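Local coordinates for sortase family protein (Clostridium perfringens, PDB 4D70), which is a class D sortase, a cysteine transpeptidase that probably cleaves a sorting signal in surface proteins and joins them to the cell envelope, at residues 64-68 with 69-73; 131-135 with 136-140. All coordinates share one frame; numbering follows the deposited sequence. Where two conformers were deposited one is given.

Interaction 1. Residues 64-68 with 69-73; sequences IDIEK and IGVHT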
ATOM      1  N   ILE A  64       4.157  -1.965   5.790  1.00 26.24           N
ATOM      2  CA  ILE A  64       4.757  -0.838   5.101  1.00 27.39           C
ATOM      3  C   ILE A  64       5.542   0.006   6.087  1.00 28.42           C
ATOM      4  O   ILE A  64       5.048   0.412   7.149  1.00 32.54           O
ATOM      5  CB  ILE A  64       3.690  -0.003   4.362  1.00 28.40           C
ATOM      6  CG1 ILE A  64       4.341   1.184   3.610  1.00 27.55           C
ATOM      7  CG2 ILE A  64       2.605   0.535   5.326  1.00 30.77           C
ATOM      8  CD1 ILE A  64       3.453   1.767   2.515  1.00 30.33           C
ATOM      9  N   ASP A  65       6.782   0.304   5.728  1.00 29.35           N
ATOM     10  CA  ASP A  65       7.632   1.230   6.472  1.00 31.81           C
ATOM     11  C   ASP A  65       8.199   2.272   5.545  1.00 28.08           C
ATOM     12  O   ASP A  65       8.772   1.941   4.515  1.00 28.96           O
ATOM     13  CB  ASP A  65       8.794   0.450   7.103  1.00 38.43           C
ATOM     14  CG  ASP A  65       8.315  -0.536   8.133  1.00 38.16           C
ATOM     15  OD1 ASP A  65       8.046  -0.073   9.264  1.00 39.04           O
ATOM     16  OD2 ASP A  65       8.096  -1.721   7.788  1.00 36.63           O
ATOM     17  N   ILE A  66       7.961   3.535   5.873  1.00 30.34           N
ATOM     18  CA  ILE A  66       8.550   4.668   5.186  1.00 30.03           C
ATOM     19  C   ILE A  66       9.272   5.569   6.185  1.00 32.39           C
ATOM     20  O   ILE A  66       8.667   6.412   6.863  1.00 33.79           O
ATOM     21  CB  ILE A  66       7.496   5.503   4.466  1.00 26.98           C
ATOM     22  CG1 ILE A  66       6.554   4.562   3.659  1.00 28.26           C
ATOM     23  CG2 ILE A  66       8.175   6.479   3.604  1.00 26.06           C
ATOM     24  CD1 ILE A  66       5.443   5.300   2.983  1.00 27.21           C
ATOM     25  N   GLU A  67      10.571   5.369   6.267  0.70 39.91           N
ATOM     26  CA  GLU A  67      11.383   5.990   7.306  0.70 40.05           C
ATOM     27  C   GLU A  67      11.255   7.498   7.240  0.70 41.10           C
ATOM     28  O   GLU A  67      11.157   8.132   8.267  0.70 44.41           O
ATOM     29  CB  GLU A  67      12.864   5.570   7.190  0.70 43.18           C
ATOM     30  CG  GLU A  67      13.123   4.065   7.344  0.70 46.30           C
ATOM     31  CD  GLU A  67      12.524   3.468   8.614  0.70 51.55           C
ATOM     32  OE1 GLU A  67      12.632   4.165   9.671  0.70 43.93           O
ATOM     33  OE2 GLU A  67      11.948   2.322   8.543  0.70 45.95           O
ATOM     34  N   LYS A  68      11.215   8.071   6.043  1.00 35.88           N
ATOM     35  CA  LYS A  68      11.281   9.536   5.890  1.00 39.09           C
ATOM     36  C   LYS A  68      10.133  10.260   6.557  1.00 38.27           C
ATOM     37  O   LYS A  68      10.310  11.388   7.030  1.00 40.53           O
ATOM     38  CB  LYS A  68      11.355   9.877   4.439  1.00 40.11           C
ATOM     39  CG  LYS A  68      11.422  11.342   4.082  1.00 47.18           C
ATOM     40  CD  LYS A  68      12.834  11.739   3.800  1.00 42.46           C
ATOM     41  CE  LYS A  68      12.907  13.121   3.164  1.00 48.00           C
ATOM     42  NZ  LYS A  68      12.404  13.266   1.789  1.00 45.12           N
ATOM     43  N   ILE A  69       8.991   9.590   6.674  1.00 35.53           N
ATOM     44  CA  ILE A  69       7.806  10.181   7.296  1.00 34.68           C
ATOM     45  C   ILE A  69       7.222   9.396   8.485  1.00 38.40           C
ATOM     46  O   ILE A  69       6.097   9.648   8.890  1.00 38.50           O
ATOM     47  CB  ILE A  69       6.712  10.465   6.254  1.00 33.88           C
ATOM     48  CG1 ILE A  69       6.317   9.194   5.500  1.00 34.11           C
ATOM     49  CG2 ILE A  69       7.236  11.540   5.301  1.00 37.79           C
ATOM     50  CD1 ILE A  69       5.092   9.381   4.617  1.00 32.25           C
ATOM     51  N   GLY A  70       7.990   8.479   9.057  1.00 35.78           N
ATOM     52  CA  GLY A  70       7.555   7.775  10.235  1.00 42.05           C
ATOM     53  C   GLY A  70       6.375   6.878  10.029  1.00 46.31           C
ATOM     54  O   GLY A  70       5.661   6.618  10.966  1.00 44.87           O
ATOM     55  N   VAL A  71       6.150   6.377   8.810  1.00 43.23           N
ATOM     56  CA  VAL A  71       5.066   5.454   8.591  1.00 36.90           C
ATOM     57  C   VAL A  71       5.549   4.030   8.868  1.00 35.36           C
ATOM     58  O   VAL A  71       6.553   3.589   8.330  1.00 35.39           O
ATOM     59  CB  VAL A  71       4.538   5.557   7.168  1.00 35.79           C
ATOM     60  CG1 VAL A  71       3.648   4.383   6.850  1.00 34.36           C
ATOM     61  CG2 VAL A  71       3.794   6.853   6.983  1.00 36.84           C
ATOM     62  N   HIS A  72       4.840   3.328   9.747  1.00 34.71           N
ATOM     63  CA  HIS A  72       5.193   1.977  10.162  1.00 37.01           C
ATOM     64  C   HIS A  72       3.894   1.317  10.470  1.00 41.17           C
ATOM     65  O   HIS A  72       3.418   1.385  11.602  1.00 37.85           O
ATOM     66  CB  HIS A  72       6.090   1.975  11.418  1.00 40.25           C
ATOM     67  CG  HIS A  72       7.360   2.733  11.221  1.00 38.36           C
ATOM     68  ND1 HIS A  72       8.388   2.251  10.444  1.00 41.56           N
ATOM     69  CD2 HIS A  72       7.732   3.976  11.620  1.00 37.56           C
ATOM     70  CE1 HIS A  72       9.349   3.147  10.392  1.00 43.93           C
ATOM     71  NE2 HIS A  72       8.967   4.208  11.080  1.00 43.23           N
ATOM     72  N   THR A  73       3.289   0.665   9.488  1.00 34.17           N
ATOM     73  CA  THR A  73       1.992   0.066   9.738  1.00 36.22           C
ATOM     74  C   THR A  73       1.764  -1.105   8.809  1.00 32.49           C
ATOM     75  O   THR A  73       2.705  -1.762   8.403  1.00 30.72           O
ATOM     76  CB  THR A  73       0.864   1.122   9.724  1.00 38.55           C
ATOM     77  OG1 THR A  73      -0.365   0.524  10.158  1.00 40.94           O
ATOM     78  CG2 THR A  73       0.633   1.707   8.325  1.00 44.54           C
TER
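With CG of Asp-65 (chi1 -65°) and CG of His-72 (chi1 -58°) each anti to its own carbonyl carbon, carboxylate and imidazole meet above one non-hydrogen-bonded pair of an antiparallel beta hairpin. His-72 ND1 donates to Asp-65 OD1 at 2.6 Å, with the oxygen 4° out of the ring plane and using its anti lone pair. This nearly straight bond, lying close to the ring plane, holds the ring's rotation about chi2. In one of its two conformers the Glu-67 carboxylate also comes to the ring edge near His-72 CE1, a doubtful approach.

The turn is defined by Ile-66 O, which accepts from Val-71 N and, across the opposite face of its plane, from Ile-69 N at 3.2 Å. Gly-70, with its positive phi, and Val-71 both face Ile-66, a G1 beta bulge. On the other face of the hairpin, Ile-66 CG2 lies alongside Ile-69 CG1 at 3.8 Å, and Ile-64 CG2 meets Thr-73 CG2 at the same distance.

Lys-68 NZ forms a salt bridge with Asp-127. The isoleucine face packs on Leu-123 and on Ile-129 and Ile-131 of strand 128-132, while Ile-64 and Thr-73 also touch Ile-88 of strand 88-90.

Interaction 2. Residues 131-135 with 136-140; sequences ITTLT and DIFQY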
ATOM      1  N   ILE A 131       8.318  -2.752   1.879  1.00 24.90           N
ATOM      2  CA  ILE A 131       7.111  -3.551   1.912  1.00 26.02           C
ATOM      3  C   ILE A 131       7.521  -4.969   2.285  1.00 29.97           C
ATOM      4  O   ILE A 131       8.317  -5.600   1.590  1.00 32.49           O
ATOM      5  CB  ILE A 131       6.361  -3.587   0.595  1.00 28.59           C
ATOM      6  CG1 ILE A 131       6.057  -2.155   0.117  1.00 29.71           C
ATOM      7  CG2 ILE A 131       5.062  -4.400   0.746  1.00 28.08           C
ATOM      8  CD1 ILE A 131       5.046  -1.368   0.947  1.00 23.74           C
ATOM      9  N   THR A 132       6.978  -5.434   3.414  1.00 29.91           N
ATOM     10  CA  THR A 132       7.336  -6.772   3.977  1.00 28.71           C
ATOM     11  C   THR A 132       6.156  -7.672   3.945  1.00 27.11           C
ATOM     12  O   THR A 132       5.112  -7.381   4.572  1.00 34.97           O
ATOM     13  CB  THR A 132       7.786  -6.582   5.426  1.00 31.61           C
ATOM     14  OG1 THR A 132       8.843  -5.636   5.415  1.00 33.80           O
ATOM     15  CG2 THR A 132       8.279  -7.867   6.011  1.00 39.26           C
ATOM     16  N   THR A 133       6.259  -8.746   3.162  1.00 28.55           N
ATOM     17  CA  THR A 133       5.214  -9.730   3.149  1.00 31.65           C
ATOM     18  C   THR A 133       5.592 -10.841   4.170  1.00 33.88           C
ATOM     19  O   THR A 133       6.600 -10.745   4.847  1.00 32.94           O
ATOM     20  CB  THR A 133       5.074 -10.416   1.778  1.00 32.39           C
ATOM     21  OG1 THR A 133       6.293 -11.092   1.458  1.00 34.02           O
ATOM     22  CG2 THR A 133       4.798  -9.370   0.681  1.00 33.77           C
ATOM     23  N   LEU A 134       4.850 -11.925   4.175  1.00 31.71           N
ATOM     24  CA  LEU A 134       5.209 -13.027   5.068  1.00 41.61           C
ATOM     25  C   LEU A 134       6.459 -13.763   4.647  1.00 42.66           C
ATOM     26  O   LEU A 134       7.053 -14.499   5.439  1.00 42.48           O
ATOM     27  CB  LEU A 134       4.067 -14.021   5.170  1.00 38.68           C
ATOM     28  CG  LEU A 134       2.789 -13.459   5.756  1.00 42.15           C
ATOM     29  CD1 LEU A 134       1.691 -14.530   5.684  1.00 50.43           C
ATOM     30  CD2 LEU A 134       2.956 -12.935   7.155  1.00 40.15           C
ATOM     31  N   THR A 135       6.881 -13.564   3.413  1.00 40.74           N
ATOM     32  CA  THR A 135       8.023 -14.274   2.913  1.00 39.11           C
ATOM     33  C   THR A 135       9.191 -13.435   2.454  1.00 38.82           C
ATOM     34  O   THR A 135      10.272 -13.966   2.252  1.00 39.53           O
ATOM     35  CB  THR A 135       7.592 -15.197   1.793  1.00 43.28           C
ATOM     36  OG1 THR A 135       7.049 -14.423   0.711  1.00 44.80           O
ATOM     37  CG2 THR A 135       6.524 -16.201   2.307  1.00 47.29           C
ATOM     38  N   ASP A 136       9.007 -12.141   2.240  1.00 34.09           N
ATOM     39  CA  ASP A 136      10.085 -11.308   1.678  1.00 37.06           C
ATOM     40  C   ASP A 136      10.028  -9.852   2.117  1.00 32.12           C
ATOM     41  O   ASP A 136       8.978  -9.373   2.492  1.00 33.87           O
ATOM     42  CB  ASP A 136       9.910 -11.204   0.149  1.00 40.43           C
ATOM     43  CG  ASP A 136       9.973 -12.503  -0.554  1.00 54.61           C
ATOM     44  OD1 ASP A 136       8.909 -13.163  -0.679  1.00 60.21           O
ATOM     45  OD2 ASP A 136      11.056 -12.820  -1.071  1.00 54.78           O
ATOM     46  N   ILE A 137      11.161  -9.153   1.989  1.00 37.35           N
ATOM     47  CA  ILE A 137      11.263  -7.700   2.178  1.00 37.02           C
ATOM     48  C   ILE A 137      11.525  -7.128   0.800  1.00 37.67           C
ATOM     49  O   ILE A 137      12.497  -7.517   0.140  1.00 34.45           O
ATOM     50  CB  ILE A 137      12.488  -7.257   3.016  1.00 42.26           C
ATOM     51  CG1 ILE A 137      12.643  -8.050   4.311  1.00 44.48           C
ATOM     52  CG2 ILE A 137      12.486  -5.741   3.237  1.00 40.64           C
ATOM     53  CD1 ILE A 137      11.362  -8.218   5.049  1.00 49.04           C
ATOM     54  N   PHE A 138      10.642  -6.233   0.359  1.00 33.94           N
ATOM     55  CA  PHE A 138      10.786  -5.556  -0.941  1.00 31.92           C
ATOM     56  C   PHE A 138      11.080  -4.075  -0.738  1.00 29.79           C
ATOM     57  O   PHE A 138      10.377  -3.402   0.019  1.00 30.42           O
ATOM     58  CB  PHE A 138       9.507  -5.732  -1.757  1.00 30.82           C
ATOM     59  CG  PHE A 138       9.240  -7.161  -2.126  1.00 31.66           C
ATOM     60  CD1 PHE A 138      10.090  -7.814  -3.034  1.00 28.08           C
ATOM     61  CD2 PHE A 138       8.164  -7.865  -1.566  1.00 30.29           C
ATOM     62  CE1 PHE A 138       9.880  -9.142  -3.350  1.00 32.72           C
ATOM     63  CE2 PHE A 138       7.920  -9.172  -1.942  1.00 34.68           C
ATOM     64  CZ  PHE A 138       8.782  -9.812  -2.833  1.00 29.72           C
ATOM     65  N   GLN A 139      12.120  -3.579  -1.397  0.50 28.14           N
ATOM     66  CA  GLN A 139      12.470  -2.183  -1.293  0.50 27.89           C
ATOM     67  C   GLN A 139      12.104  -1.476  -2.569  0.50 25.69           C
ATOM     68  O   GLN A 139      12.590  -1.842  -3.614  0.50 26.12           O
ATOM     69  CB  GLN A 139      13.969  -2.038  -1.109  0.50 32.42           C
ATOM     70  CG  GLN A 139      14.450  -2.668   0.180  0.50 40.00           C
ATOM     71  CD  GLN A 139      14.011  -1.856   1.365  0.50 42.08           C
ATOM     72  OE1 GLN A 139      13.433  -0.786   1.219  0.50 46.44           O
ATOM     73  NE2 GLN A 139      14.305  -2.345   2.548  0.50 56.46           N
ATOM     74  N   TYR A 140      11.222  -0.498  -2.484  1.00 22.87           N
ATOM     75  CA  TYR A 140      10.854   0.322  -3.656  1.00 23.69           C
ATOM     76  C   TYR A 140      11.395   1.738  -3.507  1.00 24.63           C
ATOM     77  O   TYR A 140      11.497   2.308  -2.376  1.00 28.54           O
ATOM     78  CB  TYR A 140       9.327   0.373  -3.819  1.00 24.17           C
ATOM     79  CG  TYR A 140       8.635  -0.889  -4.207  1.00 20.20           C
ATOM     80  CD1 TYR A 140       8.185  -1.756  -3.255  1.00 26.11           C
ATOM     81  CD2 TYR A 140       8.291  -1.147  -5.524  1.00 21.65           C
ATOM     82  CE1 TYR A 140       7.457  -2.887  -3.593  1.00 27.51           C
ATOM     83  CE2 TYR A 140       7.577  -2.265  -5.883  1.00 24.67           C
ATOM     84  CZ  TYR A 140       7.144  -3.132  -4.907  1.00 26.16           C
ATOM     85  OH  TYR A 140       6.476  -4.262  -5.236  1.00 23.55           O
TER
HETATM   86  O   HOH W   1       5.967 -12.110  -1.020  1.00 32.07           O
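Ile-131 and Phe-138 form an antiparallel hydrogen-bonded pair, with Ile-131 N to Phe-138 O at 2.8 Å and 173° at the hydrogen, and Thr-132 with Ile-137 is the non-hydrogen-bonded pair beside it. This is the end of a beta hairpin in the sortase beta-barrel, closed by a loop that contains an ST turn.

The loop is organised by Thr-133 OG1. Placed between the backbone N and the carbonyl carbon (chi1 61°), this hydroxyl accepts from Thr-135 N, which defines the ST turn, and from Asp-136 N at 3.0 Å. Thr-133 N in turn donates to Asp-136 O, so residues 133 and 136 are tied by two bonds, one from the main chain and one through the hydroxyl. Thr-135 OG1 donates to Asp-136 OD1 at 2.6 Å, meeting the carboxylate on its anti side but 31° out of its plane.

On the face bearing Ile-131 and Phe-138, Ile-131 CG1 lies 4.0 Å from Tyr-140 CD1. Thr-133 CG2 reaches the edge of the Phe-138 ring, near its plane. The Tyr-140 hydroxyl is anchored elsewhere, to Gly-98 N, and Phe-138 and Tyr-140 both touch Leu-184 of strand 176-184. On the other face, Thr-132 and Ile-137 run side by side, with Thr-132 CG2 modelled 3.2 Å from Ile-137 CD1, tighter than usual van der Waals contact and so doubtful in detail.

One water bridges two side chains of the loop: it lies 2.7 Å from Thr-133 OG1 and donates to Asp-136 OD1 at 3.1 Å.

In the fold
Both interactions close antiparallel hairpins of one sheet, and strands 60-66 and 128-132 are neighbours in it. Their centres are 14 Å apart, yet they touch directly: Ile-64 CG1 packs on Ile-131 CD1 at 3.8 Å, both residues being buried. Each contact is partly buried, but the chemistry of the exposed part differs. The connections are of similar length. Main-chain bonds and a G1 bulge hold interaction 1, which carries a histidine-carboxylate pair on its outer face; threonine hydroxyls, an aspartate and a bound water hold interaction 2. The buried face of residues 64-73 is largely aliphatic, with Thr-73 at its end, whereas residues 131-140 add aromatic rings to Ile-131.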